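Local coordinates for protein inosine-uridine preferring nucleoside hydrolase (Gardnerella vaginalis 315-A, PDB 6BA1) that is a calcium-binding member of the nucleoside hydrolase family, with an alpha/beta fold built round a largely parallel beta sheet, at residues Gly37-Val42 with Asp76-Leu81; Val63-Gly68 with Ser101-Glu106; Ile183-Gly188 with Ile266-Asp271; Thr259-Leu264 with Val298-Pro303. One frame throughout, in Å; residues are numbered along the deposited sequence.

Contact 1: Gly37-Val42 with Asp76-Leu81; sequences GTYGNV and DSFEVL
Phe78 and Tyr39 form a T-shaped (edge-to-face) aromatic pair that joins two loops of the alpha/beta fold, Gly37-Val42 after strand 31-37 and Asp76-Leu81 after strand 64-67. The edge of Tyr39 is turned to the face of Phe78, with the planes inclined at 60° and the centroids 4.8 Å apart. Tyr39 CD1 stands over the centre of the Phe78 ring, 3.5 Å above its plane, and Tyr39 CB makes an off-centre CH-pi contact with the same ring. Phe78 comes inward because its CG lies anti to the backbone N (chi1 167°), carrying CZ to within 3.4 Å of Gly40 N. A tyrosine suits the partner position: its hydrocarbon edge meets Phe78 while its hydroxyl is hydrogen-bonded to Thr134 OG1. Gly40, at a phi of 140° where a CB would jam against the carbonyl O of Tyr39, turns the chain toward Asn41, whose backbone N bonds to Asp12 of the calcium site and whose side chain lies about 3 Å from the calcium ion. Val80 completes the contact with two methyls placed against the Asn41-Val42 backbone: CG1 3.7 Å from Asn41 O, and CG2 3.7 Å from Val42 CA.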
loop_
_atom_site.group_PDB
_atom_site.type_symbol
_atom_site.label_atom_id
_atom_site.label_comp_id
_atom_site.label_asym_id
_atom_site.label_seq_id
_atom_site.Cartn_x
_atom_site.Cartn_y
_atom_site.Cartn_z
ATOM N N GLY A 37 -21.695 -17.638 11.143
ATOM C CA GLY A 37 -20.536 -18.489 11.456
ATOM C C GLY A 37 -19.740 -18.850 10.216
ATOM O O GLY A 37 -20.321 -19.167 9.182
ATOM N N THR A 38 -18.414 -18.787 10.310
ATOM C CA THR A 38 -17.534 -19.228 9.226
ATOM C C THR A 38 -16.339 -19.977 9.833
ATOM O O THR A 38 -16.372 -20.322 11.018
ATOM C CB THR A 38 -17.137 -18.039 8.295
ATOM O OG1 THR A 38 -16.626 -18.524 7.039
ATOM C CG2 THR A 38 -16.110 -17.119 8.954
ATOM N N TYR A 39 -15.298 -20.212 9.032
ATOM C CA TYR A 39 -14.237 -21.183 9.338
ATOM C C TYR A 39 -12.872 -20.497 9.330
ATOM O O TYR A 39 -12.743 -19.376 8.838
ATOM C CB TYR A 39 -14.254 -22.303 8.291
ATOM C CG TYR A 39 -13.948 -21.801 6.889
ATOM C CD1 TYR A 39 -12.653 -21.855 6.373
ATOM C CD2 TYR A 39 -14.949 -21.233 6.099
ATOM C CE1 TYR A 39 -12.372 -21.380 5.109
ATOM C CE2 TYR A 39 -14.675 -20.752 4.828
ATOM C CZ TYR A 39 -13.386 -20.828 4.338
ATOM O OH TYR A 39 -13.091 -20.347 3.090
ATOM N N GLY A 40 -11.854 -21.179 9.853
ATOM C CA GLY A 40 -10.476 -20.671 9.802
ATOM C C GLY A 40 -9.736 -20.932 11.092
ATOM O O GLY A 40 -8.964 -21.894 11.190
ATOM N N ASN A 41 -9.958 -20.062 12.074
ATOM C CA ASN A 41 -9.417 -20.235 13.428
ATOM C C ASN A 41 -9.841 -21.601 13.974
ATOM O O ASN A 41 -9.073 -22.288 14.651
ATOM C CB ASN A 41 -9.913 -19.134 14.387
ATOM C CG ASN A 41 -9.361 -17.748 14.055
ATOM O OD1 ASN A 41 -8.490 -17.596 13.207
ATOM N ND2 ASN A 41 -9.867 -16.729 14.741
ATOM N N VAL A 42 -11.078 -21.982 13.662
ATOM C CA VAL A 42 -11.625 -23.259 14.049
ATOM C C VAL A 42 -12.654 -23.713 13.005
ATOM O O VAL A 42 -13.153 -22.887 12.225
ATOM C CB VAL A 42 -12.236 -23.137 15.466
ATOM C CG1 VAL A 42 -13.529 -22.327 15.439
ATOM C CG2 VAL A 42 -12.408 -24.514 16.118
ATOM N N ASP A 76 -12.697 -27.898 -1.894
ATOM C CA ASP A 76 -13.665 -28.968 -1.597
ATOM C C ASP A 76 -13.895 -29.104 -0.091
ATOM O O ASP A 76 -15.032 -29.310 0.350
ATOM C CB ASP A 76 -13.213 -30.333 -2.130
ATOM C CG ASP A 76 -12.848 -30.368 -3.600
ATOM O OD1 ASP A 76 -12.926 -29.291 -4.284
ATOM O OD2 ASP A 76 -12.319 -31.377 -3.995
ATOM N N SER A 77 -12.814 -29.004 0.695
ATOM C CA SER A 77 -12.829 -29.242 2.131
ATOM C C SER A 77 -12.134 -28.123 2.914
ATOM O O SER A 77 -11.755 -27.093 2.345
ATOM C CB SER A 77 -12.152 -30.588 2.431
ATOM O OG SER A 77 -10.736 -30.482 2.440
ATOM N N PHE A 78 -12.007 -28.328 4.227
ATOM C CA PHE A 78 -11.218 -27.448 5.081
ATOM C C PHE A 78 -10.810 -28.160 6.379
ATOM O O PHE A 78 -11.645 -28.778 7.041
ATOM C CB PHE A 78 -11.986 -26.169 5.407
ATOM C CG PHE A 78 -11.371 -25.372 6.527
ATOM C CD1 PHE A 78 -11.887 -25.442 7.823
ATOM C CD2 PHE A 78 -10.249 -24.580 6.304
ATOM C CE1 PHE A 78 -11.316 -24.728 8.859
ATOM C CE2 PHE A 78 -9.669 -23.858 7.329
ATOM C CZ PHE A 78 -10.203 -23.937 8.615
ATOM N N GLU A 79 -9.528 -28.051 6.730
ATOM C CA GLU A 79 -9.005 -28.498 8.019
ATOM C C GLU A 79 -8.425 -27.283 8.734
ATOM O O GLU A 79 -7.933 -26.348 8.093
ATOM C CB GLU A 79 -7.889 -29.528 7.811
ATOM C CG GLU A 79 -8.224 -30.665 6.848
ATOM C CD GLU A 79 -6.987 -31.196 6.118
ATOM O OE1 GLU A 79 -6.280 -30.366 5.494
ATOM O OE2 GLU A 79 -6.720 -32.428 6.159
ATOM N N VAL A 80 -8.471 -27.303 10.066
ATOM C CA VAL A 80 -7.826 -26.258 10.869
ATOM C C VAL A 80 -6.318 -26.495 10.799
ATOM O O VAL A 80 -5.855 -27.613 11.038
ATOM C CB VAL A 80 -8.293 -26.305 12.344
ATOM C CG1 VAL A 80 -7.491 -25.335 13.215
ATOM C CG2 VAL A 80 -9.774 -25.984 12.434
ATOM N N LEU A 81 -5.562 -25.453 10.468
ATOM C CA LEU A 81 -4.095 -25.529 10.428
ATOM C C LEU A 81 -3.568 -25.622 11.868
ATOM O O LEU A 81 -4.157 -25.016 12.774
ATOM C CB LEU A 81 -3.479 -24.309 9.735
ATOM C CG LEU A 81 -3.937 -23.932 8.330
ATOM C CD1 LEU A 81 -3.419 -22.560 7.928
ATOM C CD2 LEU A 81 -3.501 -25.031 7.385
#

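Contact 2: Val63-Gly68 with Ser101-Glu106; sequences VKVYKG and SPRKAE
Glu106 lays its aliphatic part over the ring of Tyr66 on strand 64-67, one of the two outermost strands of the main sheet in this chain. Its CG sits 3.6 Å above one face of the ring, offset toward the rim, in a CH-pi contact, with ring and carboxylate planes 46° apart. The bend at chi2 (-67°) turns the carboxylate from the ring to the methylenes of Lys64, whose CD lies 3.6 Å from Glu106 OE2. The two side chains cross at a slant, Lys64 NZ staying 5.1 Å from Glu106 OE2: opposite charges are near, without a salt bridge. Phe113 also stacks with Tyr66, whose broad ring thus serves two neighbours. Beside this pair, Glu106 N donates to Val65 O at 3.1 Å. Ala105 brings CB to Lys67 CD at 3.8 Å, a small residue where the loop runs close enough for Ala105 CA to lie 3.4 Å from Val65 O. Just before the strand begins, Arg103 presents NH2 to Val63 O at 2.7 Å, the N-H bent to 139° and the oxygen near the guanidinium edge but tilted out of its plane. Its NE forms a salt bridge with Asp56, which also bonds to Ser101 OG. Two backbone carbonyls thus hold the loop to the sheet margin, one met by a main-chain N-H, the other by a guanidinium whose charge Asp56 probably balances.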
loop_
_atom_site.group_PDB
_atom_site.type_symbol
_atom_site.label_atom_id
_atom_site.label_comp_id
_atom_site.label_asym_id
_atom_site.label_seq_id
_atom_site.Cartn_x
_atom_site.Cartn_y
_atom_site.Cartn_z
ATOM N N VAL A 63 -29.110 -13.319 20.668
ATOM C CA VAL A 63 -28.262 -13.285 19.481
ATOM C C VAL A 63 -28.388 -14.609 18.736
ATOM O O VAL A 63 -27.918 -15.634 19.198
ATOM C CB VAL A 63 -26.789 -12.997 19.840
ATOM C CG1 VAL A 63 -25.897 -13.101 18.607
ATOM C CG2 VAL A 63 -26.656 -11.624 20.486
ATOM N N LYS A 64 -29.020 -14.561 17.574
ATOM C CA LYS A 64 -29.334 -15.738 16.778
ATOM C C LYS A 64 -28.135 -16.066 15.900
ATOM O O LYS A 64 -27.695 -15.230 15.105
ATOM C CB LYS A 64 -30.570 -15.488 15.918
ATOM C CG LYS A 64 -31.744 -14.930 16.706
ATOM C CD LYS A 64 -33.082 -15.057 15.994
ATOM C CE LYS A 64 -34.059 -13.918 16.362
ATOM N NZ LYS A 64 -35.431 -14.447 16.515
ATOM N N VAL A 65 -27.602 -17.274 16.048
ATOM C CA VAL A 65 -26.397 -17.697 15.333
ATOM C C VAL A 65 -26.778 -18.490 14.083
ATOM O O VAL A 65 -27.409 -19.537 14.180
ATOM C CB VAL A 65 -25.497 -18.553 16.244
ATOM C CG1 VAL A 65 -24.273 -19.053 15.493
ATOM C CG2 VAL A 65 -25.094 -17.745 17.476
ATOM N N TYR A 66 -26.384 -17.987 12.916
ATOM C CA TYR A 66 -26.695 -18.627 11.635
ATOM C C TYR A 66 -25.494 -19.422 11.136
ATOM O O TYR A 66 -24.394 -19.298 11.659
ATOM C CB TYR A 66 -27.146 -17.584 10.612
ATOM C CG TYR A 66 -28.388 -16.847 11.059
ATOM C CD1 TYR A 66 -29.648 -17.216 10.605
ATOM C CD2 TYR A 66 -28.305 -15.787 11.961
ATOM C CE1 TYR A 66 -30.792 -16.536 11.023
ATOM C CE2 TYR A 66 -29.433 -15.107 12.388
ATOM C CZ TYR A 66 -30.674 -15.481 11.919
ATOM O OH TYR A 66 -31.791 -14.796 12.349
ATOM N N LYS A 67 -25.728 -20.239 10.118
ATOM C CA LYS A 67 -24.790 -21.259 9.681
ATOM C C LYS A 67 -24.314 -20.948 8.256
ATOM O O LYS A 67 -25.062 -21.116 7.292
ATOM C CB LYS A 67 -25.480 -22.636 9.755
ATOM C CG LYS A 67 -24.785 -23.664 10.638
ATOM C CD LYS A 67 -25.724 -24.811 10.981
ATOM C CE LYS A 67 -25.066 -25.824 11.896
ATOM N NZ LYS A 67 -25.893 -27.056 12.043
ATOM N N GLY A 68 -23.084 -20.453 8.134
ATOM C CA GLY A 68 -22.466 -20.191 6.830
ATOM C C GLY A 68 -21.805 -21.421 6.225
ATOM O O GLY A 68 -22.146 -22.539 6.570
ATOM N N SER A 101 -24.393 -23.955 24.960
ATOM C CA SER A 101 -25.717 -23.349 24.972
ATOM C C SER A 101 -26.731 -24.400 24.522
ATOM O O SER A 101 -26.491 -25.109 23.538
ATOM C CB SER A 101 -25.787 -22.154 24.033
ATOM O OG SER A 101 -27.104 -21.635 23.964
ATOM N N PRO A 102 -27.869 -24.501 25.228
ATOM C CA PRO A 102 -28.933 -25.386 24.757
ATOM C C PRO A 102 -29.686 -24.844 23.526
ATOM O O PRO A 102 -30.405 -25.607 22.878
ATOM C CB PRO A 102 -29.862 -25.490 25.967
ATOM C CG PRO A 102 -29.668 -24.209 26.695
ATOM C CD PRO A 102 -28.247 -23.782 26.456
ATOM N N ARG A 103 -29.514 -23.551 23.221
ATOM C CA ARG A 103 -30.001 -22.955 21.959
ATOM C C ARG A 103 -29.122 -23.519 20.889
ATOM O O ARG A 103 -27.978 -23.950 21.150
ATOM C CB ARG A 103 -29.925 -21.400 21.951
ATOM C CG ARG A 103 -30.069 -20.850 23.308
ATOM C CD ARG A 103 -30.040 -19.275 23.478
ATOM N NE ARG A 103 -28.879 -18.671 22.828
ATOM C CZ ARG A 103 -28.857 -18.190 21.593
ATOM N NH1 ARG A 103 -29.945 -18.284 20.824
ATOM N NH2 ARG A 103 -27.793 -17.604 21.051
ATOM N N LYS A 104 -29.658 -23.563 19.668
ATOM C CA LYS A 104 -28.956 -24.094 18.505
ATOM C C LYS A 104 -29.058 -23.173 17.301
ATOM O O LYS A 104 -29.743 -22.150 17.352
ATOM C CB LYS A 104 -29.485 -25.511 18.200
ATOM C CG LYS A 104 -29.101 -26.511 19.286
ATOM C CD LYS A 104 -28.516 -27.901 18.897
ATOM C CE LYS A 104 -27.393 -28.297 19.874
ATOM N NZ LYS A 104 -27.274 -29.758 20.106
ATOM N N ALA A 105 -28.352 -23.519 16.229
ATOM C CA ALA A 105 -28.293 -22.674 15.036
ATOM C C ALA A 105 -29.647 -22.545 14.371
ATOM O O ALA A 105 -30.418 -23.497 14.350
ATOM C CB ALA A 105 -27.291 -23.236 14.043
ATOM N N GLU A 106 -29.928 -21.365 13.812
ATOM C CA GLU A 106 -31.194 -21.119 13.108
ATOM C C GLU A 106 -31.291 -21.989 11.864
ATOM O O GLU A 106 -30.290 -22.521 11.379
ATOM C CB GLU A 106 -31.328 -19.658 12.716
ATOM C CG GLU A 106 -31.368 -18.676 13.888
ATOM C CD GLU A 106 -32.602 -18.805 14.746
ATOM O OE1 GLU A 106 -33.685 -19.066 14.203
ATOM O OE2 GLU A 106 -32.480 -18.616 15.967
#

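Contact 3: Ile183-Gly188 with Ile266-Asp271; sequences ILFRSG and INMQVD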
loop_
_atom_site.group_PDB
_atom_site.type_symbol
_atom_site.label_atom_id
_atom_site.label_comp_id
_atom_site.label_asym_id
_atom_site.label_seq_id
_atom_site.Cartn_x
_atom_site.Cartn_y
_atom_site.Cartn_z
ATOM N N ILE A 183 -13.960 -10.884 -4.887
ATOM C CA ILE A 183 -15.342 -10.632 -5.301
ATOM C C ILE A 183 -15.950 -9.497 -4.469
ATOM O O ILE A 183 -16.572 -8.589 -5.027
ATOM C CB ILE A 183 -16.197 -11.926 -5.227
ATOM C CG1 ILE A 183 -15.740 -12.930 -6.302
ATOM C CG2 ILE A 183 -17.686 -11.629 -5.405
ATOM C CD1 ILE A 183 -16.021 -14.380 -5.962
ATOM N N LEU A 184 -15.736 -9.545 -3.153
ATOM C CA LEU A 184 -16.207 -8.497 -2.244
ATOM C C LEU A 184 -15.629 -7.123 -2.571
ATOM O O LEU A 184 -16.369 -6.147 -2.684
ATOM C CB LEU A 184 -15.862 -8.851 -0.790
ATOM C CG LEU A 184 -16.094 -7.775 0.279
ATOM C CD1 LEU A 184 -17.528 -7.280 0.284
ATOM C CD2 LEU A 184 -15.706 -8.304 1.641
ATOM N N PHE A 185 -14.307 -7.052 -2.705
ATOM C CA PHE A 185 -13.614 -5.771 -2.901
ATOM C C PHE A 185 -14.051 -5.130 -4.217
ATOM O O PHE A 185 -14.395 -3.939 -4.256
ATOM C CB PHE A 185 -12.088 -5.967 -2.893
ATOM C CG PHE A 185 -11.475 -6.190 -1.524
ATOM C CD1 PHE A 185 -12.204 -6.688 -0.449
ATOM C CD2 PHE A 185 -10.126 -5.931 -1.332
ATOM C CE1 PHE A 185 -11.597 -6.894 0.784
ATOM C CE2 PHE A 185 -9.519 -6.142 -0.099
ATOM C CZ PHE A 185 -10.254 -6.621 0.956
ATOM N N ARG A 186 -14.050 -5.947 -5.271
ATOM C CA ARG A 186 -14.498 -5.542 -6.603
ATOM C C ARG A 186 -15.996 -5.241 -6.703
ATOM O O ARG A 186 -16.391 -4.432 -7.547
ATOM C CB ARG A 186 -14.159 -6.627 -7.637
ATOM C CG ARG A 186 -12.680 -6.785 -7.920
ATOM C CD ARG A 186 -12.412 -7.388 -9.299
ATOM N NE ARG A 186 -11.276 -6.707 -9.940
ATOM C CZ ARG A 186 -10.000 -7.084 -9.877
ATOM N NH1 ARG A 186 -9.607 -8.160 -9.197
ATOM N NH2 ARG A 186 -9.093 -6.345 -10.509
ATOM N N SER A 187 -16.817 -5.892 -5.869
ATOM C CA SER A 187 -18.275 -5.689 -5.861
ATOM C C SER A 187 -18.726 -4.233 -5.975
ATOM O O SER A 187 -19.713 -3.935 -6.642
ATOM C CB SER A 187 -18.899 -6.258 -4.583
ATOM O OG SER A 187 -18.620 -5.435 -3.462
ATOM N N GLY A 188 -18.009 -3.344 -5.302
ATOM C CA GLY A 188 -18.363 -1.932 -5.241
ATOM C C GLY A 188 -19.202 -1.605 -4.031
ATOM O O GLY A 188 -19.704 -0.490 -3.904
ATOM N N ILE A 266 -9.547 4.223 -1.890
ATOM C CA ILE A 266 -8.818 3.423 -2.872
ATOM C C ILE A 266 -9.659 2.273 -3.429
ATOM O O ILE A 266 -10.152 1.446 -2.675
ATOM C CB ILE A 266 -7.505 2.863 -2.261
ATOM C CG1 ILE A 266 -6.698 2.068 -3.299
ATOM C CG2 ILE A 266 -7.775 2.006 -1.023
ATOM C CD1 ILE A 266 -5.332 1.653 -2.791
ATOM N N ASN A 267 -9.811 2.226 -4.749
ATOM C CA ASN A 267 -10.423 1.078 -5.410
ATOM C C ASN A 267 -9.457 -0.107 -5.332
ATOM O O ASN A 267 -8.320 -0.010 -5.785
ATOM C CB ASN A 267 -10.778 1.405 -6.865
ATOM C CG ASN A 267 -11.954 2.360 -6.981
ATOM O OD1 ASN A 267 -13.097 1.984 -6.737
ATOM N ND2 ASN A 267 -11.685 3.596 -7.370
ATOM N N MET A 268 -9.930 -1.214 -4.758
ATOM C CA MET A 268 -9.092 -2.353 -4.375
ATOM C C MET A 268 -9.422 -3.635 -5.130
ATOM O O MET A 268 -10.436 -3.736 -5.818
ATOM C CB MET A 268 -9.260 -2.631 -2.886
ATOM C CG MET A 268 -8.657 -1.588 -1.967
ATOM S SD MET A 268 -6.890 -1.760 -1.770
ATOM C CE MET A 268 -6.753 -3.396 -1.067
ATOM N N GLN A 269 -8.529 -4.607 -4.978
ATOM C CA GLN A 269 -8.706 -5.963 -5.482
ATOM C C GLN A 269 -7.947 -6.912 -4.568
ATOM O O GLN A 269 -7.256 -6.476 -3.643
ATOM C CB GLN A 269 -8.174 -6.093 -6.917
ATOM C CG GLN A 269 -6.694 -5.726 -7.096
ATOM C CD GLN A 269 -6.111 -6.167 -8.425
ATOM O OE1 GLN A 269 -6.338 -5.543 -9.456
ATOM N NE2 GLN A 269 -5.338 -7.238 -8.405
ATOM N N VAL A 270 -8.081 -8.203 -4.829
ATOM C CA VAL A 270 -7.233 -9.207 -4.209
ATOM C C VAL A 270 -6.625 -10.026 -5.325
ATOM O O VAL A 270 -7.301 -10.376 -6.292
ATOM C CB VAL A 270 -8.003 -10.112 -3.226
ATOM C CG1 VAL A 270 -7.106 -11.218 -2.676
ATOM C CG2 VAL A 270 -8.583 -9.276 -2.092
ATOM N N ASP A 271 -5.336 -10.308 -5.189
ATOM C CA ASP A 271 -4.601 -11.037 -6.209
ATOM C C ASP A 271 -5.011 -12.499 -6.157
ATOM O O ASP A 271 -5.029 -13.109 -5.087
ATOM C CB ASP A 271 -3.085 -10.877 -6.028
ATOM C CG ASP A 271 -2.557 -9.513 -6.484
ATOM O OD1 ASP A 271 -3.333 -8.660 -6.952
ATOM O OD2 ASP A 271 -1.335 -9.303 -6.374
#
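Phe185 and Arg186, in the last turn of helix 178-187, pack on strand 268-270, one half of a small two-stranded antiparallel sheet completed by strand 280-282. Helix and strand segments run nearly antiparallel, their axes 6.8 Å apart at closest approach. Phe185 has CG anti to its carbonyl carbon (chi1 -76°), which lays the ring alongside Met268, the two side chains pointing the same way. Val270 CG2 covers one face of that ring, 3.7 Å above the plane and toward the rim, while Met268 CB approaches Phe185 CD2 at 3.7 Å. The flexible methionine curls at chi2 and chi3, bringing CE back to Phe185 CE2 at 4.0 Å. A large aromatic suits this buried place, where it meets strand 268-270 and also Leu155 of strand 152-156.

Gln269 has CG tucked between its backbone N and carbonyl carbon (chi1 58°), and from there its NE2 makes a weak bond to Asp271 OD1 at 2.9 Å. Asp271 packs against His163 of the second subunit and forms a salt bridge with Arg279. The hydrogen bond from Arg186 NH2 to Gln269 OE1, at 3.1 Å, is weak; the stronger partner is Asp182, which forms a salt bridge with Arg186 NH1 and also accepts from Val270 N, tying the arginine of its own helix to the strand backbone. A long, flexible arginine suits an exposed helix position from which its end can reach Gln269. Arg186 bends at chi3, so that its guanidinium, inclined 56° to the amide plane, lies with one face over Gln269 CB, which is 3.4 Å from Arg186 NH1.

Contact 4: Thr259-Leu264 with Val298-Pro303; sequences TLVTTL and VGVDVP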
loop_
_atom_site.group_PDB
_atom_site.type_symbol
_atom_site.label_atom_id
_atom_site.label_comp_id
_atom_site.label_asym_id
_atom_site.label_seq_id
_atom_site.Cartn_x
_atom_site.Cartn_y
_atom_site.Cartn_z
ATOM N N THR A 259 -14.290 7.347 13.185
ATOM C CA THR A 259 -13.220 8.296 13.511
ATOM C C THR A 259 -12.047 7.684 14.296
ATOM O O THR A 259 -11.040 8.356 14.494
ATOM C CB THR A 259 -13.742 9.511 14.311
ATOM O OG1 THR A 259 -14.099 9.107 15.635
ATOM C CG2 THR A 259 -14.945 10.164 13.619
ATOM N N LEU A 260 -12.168 6.439 14.753
ATOM C CA LEU A 260 -11.031 5.733 15.373
ATOM C C LEU A 260 -9.888 5.442 14.403
ATOM O O LEU A 260 -8.766 5.186 14.834
ATOM C CB LEU A 260 -11.488 4.407 16.016
ATOM C CG LEU A 260 -12.145 4.484 17.397
ATOM C CD1 LEU A 260 -12.868 3.200 17.725
ATOM C CD2 LEU A 260 -11.124 4.806 18.476
ATOM N N VAL A 261 -10.171 5.487 13.106
ATOM C CA VAL A 261 -9.232 5.102 12.065
ATOM C C VAL A 261 -9.099 6.227 11.026
ATOM O O VAL A 261 -10.027 7.014 10.833
ATOM C CB VAL A 261 -9.717 3.752 11.471
ATOM C CG1 VAL A 261 -9.496 3.622 9.979
ATOM C CG2 VAL A 261 -9.059 2.599 12.212
ATOM N N THR A 262 -7.934 6.297 10.379
ATOM C CA THR A 262 -7.692 7.179 9.230
ATOM C C THR A 262 -7.560 6.306 7.985
ATOM O O THR A 262 -6.645 5.486 7.894
ATOM C CB THR A 262 -6.411 8.014 9.410
ATOM O OG1 THR A 262 -6.357 8.531 10.743
ATOM C CG2 THR A 262 -6.380 9.169 8.427
ATOM N N THR A 263 -8.485 6.473 7.041
ATOM C CA THR A 263 -8.554 5.613 5.867
ATOM C C THR A 263 -7.981 6.282 4.635
ATOM O O THR A 263 -7.872 7.500 4.568
ATOM C CB THR A 263 -9.998 5.180 5.527
ATOM O OG1 THR A 263 -10.773 6.311 5.121
ATOM C CG2 THR A 263 -10.665 4.527 6.705
ATOM N N LEU A 264 -7.656 5.452 3.650
ATOM C CA LEU A 264 -7.145 5.882 2.363
ATOM C C LEU A 264 -8.163 5.470 1.303
ATOM O O LEU A 264 -8.295 4.281 1.029
ATOM C CB LEU A 264 -5.787 5.207 2.119
ATOM C CG LEU A 264 -5.210 5.128 0.697
ATOM C CD1 LEU A 264 -5.109 6.496 0.039
ATOM C CD2 LEU A 264 -3.848 4.466 0.741
ATOM N N VAL A 298 -5.168 2.979 7.482
ATOM C CA VAL A 298 -3.709 3.133 7.562
ATOM C C VAL A 298 -3.221 3.710 8.894
ATOM O O VAL A 298 -2.144 3.331 9.371
ATOM C CB VAL A 298 -3.172 4.006 6.413
ATOM C CG1 VAL A 298 -1.666 3.825 6.289
ATOM C CG2 VAL A 298 -3.866 3.662 5.093
ATOM N N GLY A 299 -3.985 4.638 9.474
ATOM C CA GLY A 299 -3.720 5.176 10.814
ATOM C C GLY A 299 -4.824 4.824 11.786
ATOM O O GLY A 299 -5.939 4.517 11.368
ATOM N N VAL A 300 -4.519 4.887 13.078
ATOM C CA VAL A 300 -5.462 4.498 14.130
ATOM C C VAL A 300 -5.132 5.171 15.470
ATOM O O VAL A 300 -3.964 5.354 15.813
ATOM C CB VAL A 300 -5.511 2.952 14.284
ATOM C CG1 VAL A 300 -4.119 2.360 14.506
ATOM C CG2 VAL A 300 -6.458 2.528 15.403
ATOM N N ASP A 301 -6.175 5.546 16.206
ATOM C CA ASP A 301 -6.055 6.168 17.528
ATOM C C ASP A 301 -5.978 5.050 18.578
ATOM O O ASP A 301 -6.980 4.708 19.201
ATOM C CB ASP A 301 -7.262 7.100 17.755
ATOM C CG ASP A 301 -7.117 8.005 18.962
ATOM O OD1 ASP A 301 -6.304 7.708 19.873
ATOM O OD2 ASP A 301 -7.836 9.027 18.997
ATOM N N VAL A 302 -4.784 4.495 18.773
ATOM C CA VAL A 302 -4.604 3.269 19.583
ATOM C C VAL A 302 -4.994 3.434 21.057
ATOM O O VAL A 302 -5.674 2.566 21.606
ATOM C CB VAL A 302 -3.161 2.695 19.473
ATOM C CG1 VAL A 302 -2.957 1.500 20.410
ATOM C CG2 VAL A 302 -2.853 2.301 18.036
ATOM N N PRO A 303 -4.561 4.534 21.711
ATOM C CA PRO A 303 -4.915 4.717 23.128
ATOM C C PRO A 303 -6.406 4.959 23.388
ATOM O O PRO A 303 -6.912 4.555 24.439
ATOM C CB PRO A 303 -4.096 5.942 23.543
ATOM C CG PRO A 303 -3.026 6.054 22.519
ATOM C CD PRO A 303 -3.680 5.623 21.249
#
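Thr262 O accepts from two successive amides, Val298 N at 2.9 Å and Gly299 N at 3.2 Å, and this shared acceptor marks a classic beta bulge in the antiparallel pairing of strands 261-265 and 295-300. The two donors approach the oxygen differently: Val298 N comes almost along the C=O direction, whereas Gly299 N lies in the carbonyl plane on a lone pair. In return, Thr262 N donates to Gly299 O at 2.9 Å, though from 51° above the plane of that carbonyl. The ladder ends with Asp301 N bonded to Leu260 O at 3.0 Å. Aspartate suits this last position because it is the N-cap of helix 302-319, and its carboxylate caps a backbone N just beyond.

Outward from the backbone, the two faces differ. Thr262, whose hydroxyl suits its exposed side, and Gly299 are a hydrogen-bonded pair; a CB on Gly299 would come close to Thr262 OG1, so the absence of a side chain fits. On the other face, Val261 and Val300 form a non-hydrogen-bonded pair whose branched side chains meet CG2 to CG2 at 4.1 Å, and both touch Val198 of helix 196-199. At the far end, Leu264 packs on Val298 of the second subunit, and Val298 on Leu264 of the second subunit. Val298 CG1 is anti to the backbone N (chi1 -164°), which leaves CG2 beside that N and 3.9 Å from Leu264 CB.

How the contacts relate
Contacts 1 and 3 are mostly buried, and each is centred on a phenylalanine; contacts 2 and 4 are partly buried and lie at the two outermost strands of the main sheet, on opposite sides of the chain's centre. Contact 4 is a true strand pairing held by backbone hydrogen bonds, whereas contact 2 fastens an irregular loop with one main-chain bond, one arginine-to-carbonyl bond and the aliphatic parts of charged side chains. Contact 1 has no hydrogen bond across it, and contact 3 only a weak one. Contacts 1 and 2 touch where Gly37 N probably bonds to Tyr66 O, linking neighbouring strands. Contacts 3 and 4 adjoin in sequence, and both reach the second subunit.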